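Long-range contact in malonate decarboxylase subunit alpha (Acinetobacter baumannii ATCC 17978, PDB 6MPR), which is the alpha subunit of malonate decarboxylase and probably acts as the transferase that exchanges acetyl for malonyl groups on the acyl carrier protein: residues 113-118 and 139-144. Sequence-based numbering, arbitrary orientation.
Sequences KLDFSF and AIHTYI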
ATOM      1  N   LYS A 113      10.327 -16.195 -18.360  1.00 17.97           N
ATOM      2  CA  LYS A 113      10.532 -15.045 -17.491  1.00 15.14           C
ATOM      3  C   LYS A 113       9.812 -15.234 -16.164  1.00 16.08           C
ATOM      4  O   LYS A 113       8.755 -15.864 -16.090  1.00 11.06           O
ATOM      5  CB  LYS A 113      10.038 -13.754 -18.154  1.00 13.90           C
ATOM      6  CG  LYS A 113      10.735 -13.380 -19.430  1.00 23.33           C
ATOM      7  CD  LYS A 113      10.198 -12.036 -19.904  1.00 29.56           C
ATOM      8  CE  LYS A 113      10.665 -11.683 -21.296  1.00 37.95           C
ATOM      9  NZ  LYS A 113      10.079 -10.371 -21.691  1.00 45.69           N
ATOM     10  N   LEU A 114      10.386 -14.669 -15.111  1.00 11.30           N
ATOM     11  CA  LEU A 114       9.795 -14.773 -13.783  1.00 11.82           C
ATOM     12  C   LEU A 114       9.909 -13.447 -13.052  1.00 13.39           C
ATOM     13  O   LEU A 114      11.002 -12.885 -12.954  1.00 14.21           O
ATOM     14  CB  LEU A 114      10.474 -15.874 -12.961  1.00 13.70           C
ATOM     15  CG  LEU A 114       9.996 -15.979 -11.507  1.00 10.07           C
ATOM     16  CD1 LEU A 114       8.515 -16.443 -11.449  1.00 10.01           C
ATOM     17  CD2 LEU A 114      10.906 -16.915 -10.723  1.00 11.70           C
ATOM     18  N   ASP A 115       8.775 -12.947 -12.558  1.00 10.85           N
ATOM     19  CA  ASP A 115       8.727 -11.870 -11.575  1.00  8.22           C
ATOM     20  C   ASP A 115       8.066 -12.432 -10.330  1.00 13.81           C
ATOM     21  O   ASP A 115       6.985 -13.025 -10.424  1.00 10.76           O
ATOM     22  CB  ASP A 115       7.949 -10.655 -12.087  1.00  9.17           C
ATOM     23  CG  ASP A 115       8.787  -9.773 -12.995  1.00 17.32           C
ATOM     24  OD1 ASP A 115       9.677  -9.050 -12.489  1.00 14.02           O
ATOM     25  OD2 ASP A 115       8.585  -9.823 -14.223  1.00 16.02           O
ATOM     26  N   PHE A 116       8.712 -12.272  -9.173  1.00 12.37           N
ATOM     27  CA  PHE A 116       8.220 -12.922  -7.959  1.00 10.74           C
ATOM     28  C   PHE A 116       8.573 -12.096  -6.732  1.00 12.69           C
ATOM     29  O   PHE A 116       9.284 -11.089  -6.814  1.00 11.76           O
ATOM     30  CB  PHE A 116       8.757 -14.360  -7.810  1.00  7.70           C
ATOM     31  CG  PHE A 116      10.221 -14.451  -7.411  1.00 11.02           C
ATOM     32  CD1 PHE A 116      11.225 -14.166  -8.322  1.00 13.70           C
ATOM     33  CD2 PHE A 116      10.579 -14.867  -6.136  1.00 10.78           C
ATOM     34  CE1 PHE A 116      12.576 -14.275  -7.961  1.00 15.24           C
ATOM     35  CE2 PHE A 116      11.909 -14.973  -5.761  1.00 12.49           C
ATOM     36  CZ  PHE A 116      12.913 -14.661  -6.669  1.00 12.46           C
ATOM     37  N   SER A 117       8.035 -12.526  -5.584  1.00 10.09           N
ATOM     38  CA  SER A 117       8.343 -11.906  -4.298  1.00  8.89           C
ATOM     39  C   SER A 117       9.024 -12.842  -3.311  1.00 15.01           C
ATOM     40  O   SER A 117      10.036 -12.462  -2.703  1.00 12.09           O
ATOM     41  CB  SER A 117       7.072 -11.325  -3.670  1.00  9.94           C
ATOM     42  OG  SER A 117       7.373 -10.744  -2.408  1.00 11.18           O
ATOM     43  N   PHE A 118       8.523 -14.058  -3.111  1.00 10.19           N
ATOM     44  CA  PHE A 118       9.135 -14.940  -2.124  1.00  9.18           C
ATOM     45  C   PHE A 118       9.623 -16.238  -2.754  1.00 11.81           C
ATOM     46  O   PHE A 118       8.985 -16.776  -3.659  1.00 11.87           O
ATOM     47  CB  PHE A 118       8.173 -15.262  -0.973  1.00 13.78           C
ATOM     48  CG  PHE A 118       8.788 -16.135   0.086  1.00 13.00           C
ATOM     49  CD1 PHE A 118       9.673 -15.604   1.016  1.00 18.02           C
ATOM     50  CD2 PHE A 118       8.513 -17.491   0.126  1.00 19.18           C
ATOM     51  CE1 PHE A 118      10.255 -16.409   1.974  1.00 22.89           C
ATOM     52  CE2 PHE A 118       9.089 -18.309   1.098  1.00 22.76           C
ATOM     53  CZ  PHE A 118       9.960 -17.768   2.015  1.00 21.98           C
ATOM     54  N   ALA A 139      12.525  -9.094 -11.702  1.00 14.52           N
ATOM     55  CA  ALA A 139      12.996  -8.531 -10.447  1.00 16.68           C
ATOM     56  C   ALA A 139      12.358  -9.302  -9.309  1.00 10.24           C
ATOM     57  O   ALA A 139      11.327  -9.964  -9.482  1.00 13.17           O
ATOM     58  CB  ALA A 139      12.664  -7.039 -10.320  1.00 15.21           C
ATOM     59  N   ILE A 140      12.985  -9.200  -8.146  1.00 13.22           N
ATOM     60  CA  ILE A 140      12.420  -9.691  -6.895  1.00 14.73           C
ATOM     61  C   ILE A 140      11.750  -8.526  -6.180  1.00 16.49           C
ATOM     62  O   ILE A 140      12.341  -7.451  -6.051  1.00 13.13           O
ATOM     63  CB  ILE A 140      13.499 -10.321  -6.003  1.00 18.04           C
ATOM     64  CG1 ILE A 140      14.438 -11.201  -6.838  1.00 22.32           C
ATOM     65  CG2 ILE A 140      12.836 -11.112  -4.889  1.00 17.74           C
ATOM     66  CD1 ILE A 140      15.635 -11.688  -6.062  1.00 27.16           C
ATOM     67  N   HIS A 141      10.523  -8.740  -5.714  1.00  8.98           N
ATOM     68  CA  HIS A 141       9.653  -7.698  -5.187  1.00  8.65           C
ATOM     69  C   HIS A 141       9.278  -7.998  -3.743  1.00 14.71           C
ATOM     70  O   HIS A 141       9.408  -9.125  -3.279  1.00 13.16           O
ATOM     71  CB  HIS A 141       8.325  -7.608  -5.988  1.00  8.33           C
ATOM     72  CG  HIS A 141       8.488  -7.415  -7.465  1.00  9.49           C
ATOM     73  ND1 HIS A 141       9.053  -8.360  -8.299  1.00  8.95           N
ATOM     74  CD2 HIS A 141       8.118  -6.387  -8.266  1.00  8.68           C
ATOM     75  CE1 HIS A 141       9.040  -7.913  -9.541  1.00 16.20           C
ATOM     76  NE2 HIS A 141       8.461  -6.724  -9.550  1.00 10.35           N
ATOM     77  N   THR A 142       8.750  -6.998  -3.045  1.00  9.66           N
ATOM     78  CA  THR A 142       7.922  -7.312  -1.882  1.00  7.86           C
ATOM     79  C   THR A 142       6.474  -7.475  -2.365  1.00 10.57           C
ATOM     80  O   THR A 142       6.123  -7.029  -3.448  1.00 10.03           O
ATOM     81  CB  THR A 142       8.071  -6.245  -0.777  1.00 10.13           C
ATOM     82  OG1 THR A 142       7.407  -6.671   0.434  1.00  9.50           O
ATOM     83  CG2 THR A 142       7.550  -4.879  -1.198  1.00  8.95           C
ATOM     84  N   TYR A 143       5.653  -8.188  -1.585  1.00 10.46           N
ATOM     85  CA  TYR A 143       4.349  -8.641  -2.086  1.00  8.33           C
ATOM     86  C   TYR A 143       3.521  -7.513  -2.698  1.00  9.71           C
ATOM     87  O   TYR A 143       3.104  -7.590  -3.858  1.00  8.49           O
ATOM     88  CB  TYR A 143       3.523  -9.292  -0.972  1.00  7.86           C
ATOM     89  CG  TYR A 143       4.014 -10.633  -0.487  1.00  7.65           C
ATOM     90  CD1 TYR A 143       4.372 -11.642  -1.378  1.00  8.71           C
ATOM     91  CD2 TYR A 143       4.106 -10.888   0.879  1.00 13.42           C
ATOM     92  CE1 TYR A 143       4.818 -12.865  -0.916  1.00  8.83           C
ATOM     93  CE2 TYR A 143       4.551 -12.104   1.343  1.00 13.28           C
ATOM     94  CZ  TYR A 143       4.891 -13.086   0.452  1.00 13.39           C
ATOM     95  OH  TYR A 143       5.332 -14.298   0.916  1.00 15.81           O
ATOM     96  N   ILE A 144       3.222  -6.475  -1.914  1.00 13.31           N
ATOM     97  CA  ILE A 144       2.289  -5.486  -2.443  1.00  8.74           C
ATOM     98  C   ILE A 144       2.925  -4.619  -3.516  1.00  9.61           C
ATOM     99  O   ILE A 144       2.201  -4.006  -4.302  1.00  9.03           O
ATOM    100  CB  ILE A 144       1.670  -4.598  -1.348  1.00 10.87           C
ATOM    101  CG1 ILE A 144       2.741  -3.788  -0.620  1.00 10.25           C
ATOM    102  CG2 ILE A 144       0.827  -5.457  -0.400  1.00 14.04           C
ATOM    103  CD1 ILE A 144       2.156  -2.785   0.350  1.00 12.46           C
TER
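Two torsions bring the polar groups together: chi1 of His-141 (-55°) sets the imidazole beside its own backbone N, facing the carbonyl oxygen of Phe-116, and chi1 of Ser-117 (179°) turns OG to O of His-141, to which it donates across 2.7 Å. Phe-116 O accepts two bonds from one residue. The amide bond, His-141 N to Phe-116 O, is 2.9 Å long and lies in the carbonyl plane; the ring bond, His-141 ND1 to Phe-116 O, measures 3.1 Å and comes from above that plane. Asp-115 meets the ring at its edge, OD1 standing 3.2 Å from CE1 of His-141. Asp-115 OD1 also accepts a hydrogen bond from Ala-139 N (3.0 Å), which comes from above the carboxylate plane. Ser-117 CB packs against CD1 of Tyr-143. On the face of the sheet that carries Phe-116 and Ile-140, CG2 of Ile-140 lies over the Phe-116 ring in a CH-pi contact, and Ile-140 CG1 touches Phe-116 CE1 at 3.8 Å.

Phe-116 and Ile-140 form a parallel bridge near the end of strand 136-140, two residues before helix 143-149. Strands 111-116 and 136-140, with helix 125-131 between them in the chain, make a beta-alpha-beta crossover at the edge of this chain's parallel sheet; the bonds past the bridge lie at the strands' C-terminal ends. Beyond the pair, Asp-115 OD2 bonds to His-91, and His-403 of the second subunit meets the imidazole. With ND1 donating to Phe-116 O and NE2 bonded to Arg-149, both ring nitrogens fix the rotation of His-141 at the subunit interface.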